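Local coordinates for flagellar biosynthesis protein FlhA (Bacillus subtilis, PDB 3MIX), which takes part in exporting flagellar proteins through the type III secretion system, its cytosolic domain serving as an adaptor for delivery of late building blocks, at residues I49-G54 / Y104-K109; V74-Q79 / L86-V91. One frame throughout, in Å; residues are numbered along the deposited sequence.

Contact 1 of 2, residues I49-G54 / Y104-K109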
ATOM      1  N   ILE A  49      -5.283  -7.702  11.350  1.00 12.76           N
ATOM      2  CA  ILE A  49      -3.866  -7.615  11.681  1.00 13.32           C
ATOM      3  C   ILE A  49      -3.556  -8.397  12.940  1.00 14.67           C
ATOM      4  O   ILE A  49      -4.162  -8.164  13.988  1.00 15.13           O
ATOM      5  CB  ILE A  49      -3.369  -6.144  11.944  1.00 13.29           C
ATOM      6  CG1 ILE A  49      -3.821  -5.155  10.856  1.00 11.73           C
ATOM      7  CG2 ILE A  49      -1.829  -6.123  12.133  1.00 13.77           C
ATOM      8  CD1 ILE A  49      -3.353  -3.684  11.117  1.00 11.57           C
ATOM      9  N   GLU A  50      -2.598  -9.315  12.836  1.00 15.69           N
ATOM     10  CA  GLU A  50      -2.219 -10.132  13.957  1.00 19.28           C
ATOM     11  C   GLU A  50      -0.724 -10.049  14.149  1.00 20.79           C
ATOM     12  O   GLU A  50       0.042 -10.251  13.202  1.00 21.19           O
ATOM     13  CB  GLU A  50      -2.574 -11.615  13.719  1.00 20.25           C
ATOM     14  CG  GLU A  50      -4.020 -11.903  13.446  1.00 21.60           C
ATOM     15  CD  GLU A  50      -4.217 -13.354  13.022  1.00 25.88           C
ATOM     16  OE1 GLU A  50      -4.187 -14.220  13.909  1.00 27.38           O
ATOM     17  OE2 GLU A  50      -4.379 -13.625  11.806  1.00 26.05           O
ATOM     18  N   PHE A  51      -0.322  -9.790  15.385  1.00 22.71           N
ATOM     19  CA  PHE A  51       1.067  -9.824  15.780  1.00 24.99           C
ATOM     20  C   PHE A  51       1.229 -10.945  16.800  1.00 28.14           C
ATOM     21  O   PHE A  51       0.611 -10.922  17.871  1.00 28.17           O
ATOM     22  CB  PHE A  51       1.489  -8.481  16.377  1.00 25.30           C
ATOM     23  CG  PHE A  51       2.928  -8.427  16.799  1.00 26.90           C
ATOM     24  CD1 PHE A  51       3.929  -8.139  15.875  1.00 26.74           C
ATOM     25  CD2 PHE A  51       3.284  -8.658  18.114  1.00 28.47           C
ATOM     26  CE1 PHE A  51       5.253  -8.088  16.257  1.00 26.23           C
ATOM     27  CE2 PHE A  51       4.624  -8.610  18.503  1.00 30.04           C
ATOM     28  CZ  PHE A  51       5.599  -8.323  17.578  1.00 28.12           C
ATOM     29  N   GLU A  52       2.052 -11.925  16.425  1.00 30.44           N
ATOM     30  CA  GLU A  52       2.308 -13.123  17.191  1.00 33.83           C
ATOM     31  C   GLU A  52       3.768 -13.218  17.596  1.00 36.39           C
ATOM     32  O   GLU A  52       4.665 -12.910  16.807  1.00 36.12           O
ATOM     33  CB  GLU A  52       1.949 -14.352  16.365  1.00 34.28           C
ATOM     34  CG  GLU A  52       0.470 -14.448  16.034  1.00 34.91           C
ATOM     35  CD  GLU A  52       0.106 -15.746  15.334  1.00 39.83           C
ATOM     36  OE1 GLU A  52       0.999 -16.596  15.110  1.00 40.71           O
ATOM     37  OE2 GLU A  52      -1.092 -15.913  14.994  1.00 42.33           O
ATOM     38  N   PHE A  53       3.996 -13.674  18.824  1.00 39.32           N
ATOM     39  CA  PHE A  53       5.337 -13.731  19.405  1.00 42.21           C
ATOM     40  C   PHE A  53       5.561 -14.981  20.270  1.00 44.79           C
ATOM     41  O   PHE A  53       4.620 -15.542  20.830  1.00 45.04           O
ATOM     42  CB  PHE A  53       5.598 -12.474  20.238  1.00 42.34           C
ATOM     43  CG  PHE A  53       4.529 -12.196  21.259  1.00 43.68           C
ATOM     44  CD1 PHE A  53       3.335 -11.560  20.888  1.00 43.58           C
ATOM     45  CD2 PHE A  53       4.702 -12.573  22.585  1.00 45.54           C
ATOM     46  CE1 PHE A  53       2.342 -11.311  21.827  1.00 43.54           C
ATOM     47  CE2 PHE A  53       3.716 -12.333  23.532  1.00 46.30           C
ATOM     48  CZ  PHE A  53       2.531 -11.694  23.153  1.00 45.35           C
ATOM     49  N   GLY A  54       6.819 -15.404  20.371  1.00 47.10           N
ATOM     50  CA  GLY A  54       7.209 -16.469  21.292  1.00 49.82           C
ATOM     51  C   GLY A  54       7.278 -15.922  22.709  1.00 51.49           C
ATOM     52  O   GLY A  54       7.133 -14.709  22.925  1.00 50.41           O
ATOM     53  N   TYR A 104       9.025 -13.121  16.534  1.00 47.23           N
ATOM     54  CA  TYR A 104       7.736 -12.502  16.281  1.00 43.85           C
ATOM     55  C   TYR A 104       7.306 -12.715  14.841  1.00 41.85           C
ATOM     56  O   TYR A 104       8.136 -12.948  13.957  1.00 42.44           O
ATOM     57  CB  TYR A 104       7.728 -11.012  16.642  1.00 42.69           C
ATOM     58  CG  TYR A 104       8.561 -10.141  15.731  1.00 42.12           C
ATOM     59  CD1 TYR A 104       8.035  -9.657  14.528  1.00 39.13           C
ATOM     60  CD2 TYR A 104       9.865  -9.786  16.075  1.00 42.60           C
ATOM     61  CE1 TYR A 104       8.793  -8.853  13.686  1.00 39.86           C
ATOM     62  CE2 TYR A 104      10.634  -8.982  15.242  1.00 43.87           C
ATOM     63  CZ  TYR A 104      10.085  -8.514  14.046  1.00 42.42           C
ATOM     64  OH  TYR A 104      10.829  -7.719  13.212  1.00 41.74           O
ATOM     65  N   ARG A 105       6.003 -12.605  14.625  1.00 39.33           N
ATOM     66  CA  ARG A 105       5.384 -12.815  13.329  1.00 37.99           C
ATOM     67  C   ARG A 105       4.231 -11.817  13.124  1.00 34.72           C
ATOM     68  O   ARG A 105       3.473 -11.541  14.054  1.00 34.03           O
ATOM     69  CB  ARG A 105       4.858 -14.239  13.291  1.00 39.26           C
ATOM     70  CG  ARG A 105       4.568 -14.786  11.930  1.00 43.09           C
ATOM     71  CD  ARG A 105       4.072 -16.217  12.067  1.00 49.28           C
ATOM     72  NE  ARG A 105       3.241 -16.616  10.932  1.00 53.26           N
ATOM     73  CZ  ARG A 105       2.266 -17.524  10.997  1.00 56.70           C
ATOM     74  NH1 ARG A 105       1.973 -18.117  12.155  1.00 57.41           N
ATOM     75  NH2 ARG A 105       1.567 -17.826   9.902  1.00 57.30           N
ATOM     76  N   LEU A 106       4.114 -11.262  11.918  1.00 32.65           N
ATOM     77  CA  LEU A 106       3.012 -10.351  11.576  1.00 29.65           C
ATOM     78  C   LEU A 106       2.158 -10.904  10.448  1.00 28.46           C
ATOM     79  O   LEU A 106       2.670 -11.324   9.411  1.00 28.75           O
ATOM     80  CB  LEU A 106       3.522  -8.954  11.197  1.00 29.17           C
ATOM     81  CG  LEU A 106       2.425  -7.883  11.006  1.00 27.83           C
ATOM     82  CD1 LEU A 106       1.854  -7.389  12.354  1.00 26.85           C
ATOM     83  CD2 LEU A 106       2.934  -6.722  10.194  1.00 27.63           C
ATOM     84  N   LYS A 107       0.852 -10.896  10.658  1.00 27.26           N
ATOM     85  CA  LYS A 107      -0.091 -11.345   9.645  1.00 27.07           C
ATOM     86  C   LYS A 107      -1.032 -10.216   9.296  1.00 24.87           C
ATOM     87  O   LYS A 107      -1.415  -9.431  10.157  1.00 24.10           O
ATOM     88  CB  LYS A 107      -0.881 -12.567  10.125  1.00 27.89           C
ATOM     89  CG  LYS A 107       0.009 -13.704  10.637  1.00 31.92           C
ATOM     90  CD  LYS A 107      -0.781 -14.840  11.318  1.00 36.03           C
ATOM     91  CE  LYS A 107      -1.512 -15.718  10.291  1.00 38.84           C
ATOM     92  NZ  LYS A 107      -1.719 -17.125  10.774  1.00 38.93           N
ATOM     93  N   ILE A 108      -1.382 -10.126   8.022  1.00 24.39           N
ATOM     94  CA  ILE A 108      -2.356  -9.156   7.559  1.00 23.55           C
ATOM     95  C   ILE A 108      -3.426  -9.872   6.754  1.00 24.57           C
ATOM     96  O   ILE A 108      -3.140 -10.504   5.745  1.00 25.14           O
ATOM     97  CB  ILE A 108      -1.684  -7.993   6.759  1.00 23.03           C
ATOM     98  CG1 ILE A 108      -0.956  -7.042   7.734  1.00 21.74           C
ATOM     99  CG2 ILE A 108      -2.730  -7.241   5.894  1.00 20.80           C
ATOM    100  CD1 ILE A 108      -0.060  -6.031   7.074  1.00 24.20           C
ATOM    101  N   LYS A 109      -4.659  -9.802   7.228  1.00 26.17           N
ATOM    102  CA  LYS A 109      -5.786 -10.368   6.501  1.00 28.58           C
ATOM    103  C   LYS A 109      -5.567 -11.880   6.316  1.00 30.75           C
ATOM    104  O   LYS A 109      -5.888 -12.444   5.271  1.00 31.64           O
ATOM    105  CB  LYS A 109      -5.932  -9.649   5.151  1.00 28.14           C
ATOM    106  CG  LYS A 109      -7.293  -9.037   4.869  1.00 29.77           C
ATOM    107  CD  LYS A 109      -7.623  -7.846   5.769  1.00 32.57           C
ATOM    108  CE  LYS A 109      -9.056  -7.347   5.478  1.00 34.53           C
ATOM    109  NZ  LYS A 109      -9.453  -6.064   6.206  1.00 33.78           N
TER
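E52 OE1 is gripped by two groups: R105 NH1 reaches it in a salt bridge of 3.5 Å, and N96 ND2 hydrogen-bonds to the same oxygen. The carboxylate and guanidinium planes stand 90° apart, so the pair is not a flat two-pronged one; OE2 turns instead to R94, while R105 NE pairs with E112. K107 lies across this polar face, its CD 4.0 Å above the centre of the R105 guanidinium. K107 CD also lies 3.8 Å from both E50 OE2 and E52 OE2, and the bend beyond CD lays CE beside E50 OE2, with NZ stopping short of a salt bridge to either glutamate. E50 uses its other oxygen, OE1, for H45. Two hydrogen-bonded pairs, E50 with K107 and E52 with R105, hold the antiparallel backbones together, the E52 N to R105 O bond being almost straight at 175°. On the reverse face F51, its CG anti to the backbone N (chi1 -179°), leans over the neighbouring strand. F51 CZ comes 3.6 Å from Y104 CB, and the two rings are tilted only slightly from parallel and so far offset that they hardly overlap, while L106 CD1 meets the F51 ring at its edge. An alanine at F51 would be likely to open a gap between Y104 and L106 and leave the tyrosine ring less firmly placed. Strand 49-53 lies between strands 92-95 and 103-108 in a mixed sheet, and helix 170-189 packs on the apolar face, touching I49 and F51 and taking the Y104 hydroxyl through H177.

Contact 2 of 2, residues V74-Q79 / L86-V91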
ATOM      1  N   VAL A  74      -0.325   2.306  18.907  1.00 26.33           N
ATOM      2  CA  VAL A  74      -1.052   3.573  18.910  1.00 26.54           C
ATOM      3  C   VAL A  74      -0.326   4.654  18.089  1.00 26.30           C
ATOM      4  O   VAL A  74      -0.927   5.332  17.252  1.00 25.13           O
ATOM      5  CB  VAL A  74      -1.329   4.036  20.363  1.00 28.55           C
ATOM      6  CG1 VAL A  74      -1.751   5.503  20.415  1.00 27.68           C
ATOM      7  CG2 VAL A  74      -2.398   3.124  21.009  1.00 28.01           C
ATOM      8  N   MET A  75       0.972   4.782  18.323  1.00 27.45           N
ATOM      9  CA  MET A  75       1.839   5.663  17.546  1.00 27.60           C
ATOM     10  C   MET A  75       1.780   5.373  16.055  1.00 24.54           C
ATOM     11  O   MET A  75       1.652   6.286  15.239  1.00 23.57           O
ATOM     12  CB  MET A  75       3.280   5.476  18.000  1.00 29.78           C
ATOM     13  CG  MET A  75       3.802   6.536  18.904  1.00 37.39           C
ATOM     14  SD  MET A  75       2.555   7.455  19.836  1.00 48.24           S
ATOM     15  CE  MET A  75       2.981   9.100  19.277  1.00 42.96           C
ATOM     16  N   ILE A  76       1.930   4.100  15.707  1.00 22.58           N
ATOM     17  CA  ILE A  76       1.868   3.682  14.316  1.00 19.90           C
ATOM     18  C   ILE A  76       0.538   4.107  13.687  1.00 17.72           C
ATOM     19  O   ILE A  76       0.522   4.698  12.604  1.00 16.68           O
ATOM     20  CB  ILE A  76       2.123   2.160  14.191  1.00 20.20           C
ATOM     21  CG1 ILE A  76       3.566   1.850  14.666  1.00 19.69           C
ATOM     22  CG2 ILE A  76       1.842   1.682  12.763  1.00 17.23           C
ATOM     23  CD1 ILE A  76       3.863   0.372  14.782  1.00 19.09           C
ATOM     24  N   ARG A  77      -0.563   3.839  14.385  1.00 16.95           N
ATOM     25  CA  ARG A  77      -1.898   4.152  13.880  1.00 16.12           C
ATOM     26  C   ARG A  77      -2.034   5.660  13.629  1.00 17.42           C
ATOM     27  O   ARG A  77      -2.622   6.083  12.622  1.00 16.20           O
ATOM     28  CB  ARG A  77      -2.974   3.647  14.844  1.00 15.59           C
ATOM     29  CG  ARG A  77      -4.405   4.067  14.480  1.00 13.85           C
ATOM     30  CD  ARG A  77      -5.470   3.539  15.423  1.00 13.94           C
ATOM     31  NE  ARG A  77      -5.585   2.088  15.321  1.00 15.31           N
ATOM     32  CZ  ARG A  77      -5.074   1.238  16.223  1.00 18.15           C
ATOM     33  NH1 ARG A  77      -4.464   1.712  17.301  1.00 16.78           N
ATOM     34  NH2 ARG A  77      -5.184  -0.079  16.063  1.00 17.02           N
ATOM     35  N   ARG A  78      -1.456   6.468  14.526  1.00 19.81           N
ATOM     36  CA  ARG A  78      -1.469   7.925  14.357  1.00 21.56           C
ATOM     37  C   ARG A  78      -0.604   8.374  13.187  1.00 20.82           C
ATOM     38  O   ARG A  78      -1.062   9.134  12.344  1.00 20.77           O
ATOM     39  CB  ARG A  78      -1.144   8.645  15.675  1.00 24.34           C
ATOM     40  CG  ARG A  78      -1.962   8.026  16.824  1.00 29.76           C
ATOM     41  CD  ARG A  78      -2.336   8.949  17.979  1.00 35.98           C
ATOM     42  NE  ARG A  78      -1.198   9.377  18.770  1.00 39.58           N
ATOM     43  CZ  ARG A  78      -1.138   9.340  20.100  1.00 45.67           C
ATOM     44  NH1 ARG A  78      -2.148   8.874  20.836  1.00 46.89           N
ATOM     45  NH2 ARG A  78      -0.051   9.783  20.707  1.00 48.26           N
ATOM     46  N   GLN A  79       0.625   7.887  13.108  1.00 20.91           N
ATOM     47  CA  GLN A  79       1.507   8.230  11.990  1.00 21.19           C
ATOM     48  C   GLN A  79       0.903   7.914  10.624  1.00 18.32           C
ATOM     49  O   GLN A  79       0.910   8.744   9.715  1.00 17.75           O
ATOM     50  CB  GLN A  79       2.850   7.500  12.117  1.00 23.23           C
ATOM     51  CG  GLN A  79       3.841   7.797  10.971  1.00 29.60           C
ATOM     52  CD  GLN A  79       4.912   6.701  10.778  1.00 38.18           C
ATOM     53  OE1 GLN A  79       5.335   6.413   9.641  1.00 40.28           O
ATOM     54  NE2 GLN A  79       5.347   6.084  11.886  1.00 41.22           N
ATOM     55  N   LEU A  86      -5.172   6.360   6.005  1.00 10.59           N
ATOM     56  CA  LEU A  86      -5.707   5.076   6.480  1.00 11.18           C
ATOM     57  C   LEU A  86      -5.520   4.952   8.005  1.00 11.45           C
ATOM     58  O   LEU A  86      -4.419   5.123   8.526  1.00 12.52           O
ATOM     59  CB  LEU A  86      -4.977   3.907   5.796  1.00 10.10           C
ATOM     60  CG  LEU A  86      -5.313   2.480   6.271  1.00 13.39           C
ATOM     61  CD1 LEU A  86      -6.715   2.014   5.869  1.00 11.12           C
ATOM     62  CD2 LEU A  86      -4.275   1.451   5.853  1.00 12.06           C
ATOM     63  N   VAL A  87      -6.620   4.680   8.689  1.00 10.85           N
ATOM     64  CA  VAL A  87      -6.644   4.384  10.075  1.00 10.81           C
ATOM     65  C   VAL A  87      -6.693   2.862  10.220  1.00 10.10           C
ATOM     66  O   VAL A  87      -7.732   2.242   9.977  1.00  9.10           O
ATOM     67  CB  VAL A  87      -7.905   4.919  10.756  1.00 11.10           C
ATOM     68  CG1 VAL A  87      -7.816   4.613  12.233  1.00 13.65           C
ATOM     69  CG2 VAL A  87      -8.054   6.415  10.551  1.00 12.28           C
ATOM     70  N   ILE A  88      -5.582   2.288  10.666  1.00  9.83           N
ATOM     71  CA  ILE A  88      -5.497   0.855  10.824  1.00  9.95           C
ATOM     72  C   ILE A  88      -6.414   0.389  11.938  1.00 10.87           C
ATOM     73  O   ILE A  88      -6.620   1.100  12.946  1.00 11.96           O
ATOM     74  CB  ILE A  88      -4.043   0.354  11.034  1.00 10.53           C
ATOM     75  CG1 ILE A  88      -3.476   0.865  12.360  1.00 11.63           C
ATOM     76  CG2 ILE A  88      -3.167   0.748   9.823  1.00 10.13           C
ATOM     77  CD1 ILE A  88      -2.207   0.126  12.813  1.00 13.51           C
ATOM     78  N   PRO A  89      -6.993  -0.794  11.749  1.00 11.05           N
ATOM     79  CA  PRO A  89      -7.859  -1.382  12.765  1.00 12.42           C
ATOM     80  C   PRO A  89      -7.040  -1.892  13.950  1.00 14.90           C
ATOM     81  O   PRO A  89      -5.796  -1.845  13.958  1.00 13.33           O
ATOM     82  CB  PRO A  89      -8.533  -2.546  12.024  1.00 11.88           C
ATOM     83  CG  PRO A  89      -7.466  -2.960  10.960  1.00 12.27           C
ATOM     84  CD  PRO A  89      -6.832  -1.649  10.550  1.00 10.82           C
ATOM     85  N   VAL A  90      -7.778  -2.326  14.963  1.00 17.52           N
ATOM     86  CA  VAL A  90      -7.269  -3.006  16.134  1.00 19.86           C
ATOM     87  C   VAL A  90      -6.274  -4.096  15.725  1.00 20.35           C
ATOM     88  O   VAL A  90      -6.557  -4.891  14.815  1.00 20.25           O
ATOM     89  CB  VAL A  90      -8.477  -3.608  16.911  1.00 20.98           C
ATOM     90  CG1 VAL A  90      -8.044  -4.562  18.030  1.00 23.65           C
ATOM     91  CG2 VAL A  90      -9.280  -2.492  17.505  1.00 23.27           C
ATOM     92  N   VAL A  91      -5.121  -4.131  16.397  1.00 21.43           N
ATOM     93  CA  VAL A  91      -4.157  -5.217  16.206  1.00 22.26           C
ATOM     94  C   VAL A  91      -4.387  -6.329  17.223  1.00 24.32           C
ATOM     95  O   VAL A  91      -4.531  -6.075  18.421  1.00 25.65           O
ATOM     96  CB  VAL A  91      -2.673  -4.761  16.251  1.00 22.34           C
ATOM     97  CG1 VAL A  91      -1.778  -5.957  15.998  1.00 22.62           C
ATOM     98  CG2 VAL A  91      -2.403  -3.669  15.180  1.00 19.70           C
TER
HETATM   99  O   HOH W   1      -3.368   4.171  10.731  1.00  2.00           O
HETATM  100  O   HOH W   2      -4.369  -1.785  18.450  1.00  4.83           O
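R77 NE donates to I88 O at 2.8 Å in a nearly straight bond (168°); the oxygen lies in the guanidinium plane, although the donor is tilted 32° from the plane of the I88 carbonyl. One residue on, R77 NH2 reaches P89 O at the guanidinium edge, a bond weakened by its bent angle. The arginine thus spans two successive carbonyls, which it can do because its chain runs out extended and then turns at chi3 (-67°), swinging NE and NH2 toward the loop.

Helix 69-84 and the loop 86-91 lie in the connection between strands 49-53 and 92-95, parallel neighbours in the sheet, so this is the return half of a beta-alpha-beta crossover: the helix ends, the backbone doubles back through 86-91, and strand 92-95 follows.

Water-mediated bonds tie the same two pieces together. One water donates to R77 O and to L86 O, 2.6 Å from the latter, and accepts from I88 N, so it joins the helix backbone to the returning loop. A second accepts from R77 NH2 at 3.0 Å and from V91 N, carrying the arginine's hold on to V91, two residues past P89.

Apolar contacts line the arginine's stem. R77 CB rests 3.8 Å from I88 CG1, and I88 CD1 lies over one face of the guanidinium. V87 CG1 touches R77 CD at 4.1 Å, the two side chains crossing obliquely. I76 CG2 meets I88 CD1 at 4.3 Å, and both isoleucines also pack on helix 170-189, I76 against I178 and T179, I88 against I182.

Contact 2 is nested along the chain inside the loop closed by contact 1: strand 49-53 comes first, then helix 69-84 and its returning loop, and strand 103-108 closes the circuit. Their centres lie 15 Å apart, yet they touch. I49 CD1 packs against P89 CD and I88 CB, and V91 CG1 sits beside I49 O and F51 CB. The loop 86-91 runs straight into strand 92-95, which pairs in parallel with strand 49-53, so the arginine-held loop leads directly into the sheet of contact 1. Helix 170-189 packs on residues of both, so the two contacts probably belong to one core in this part of the FlhA cytosolic domain.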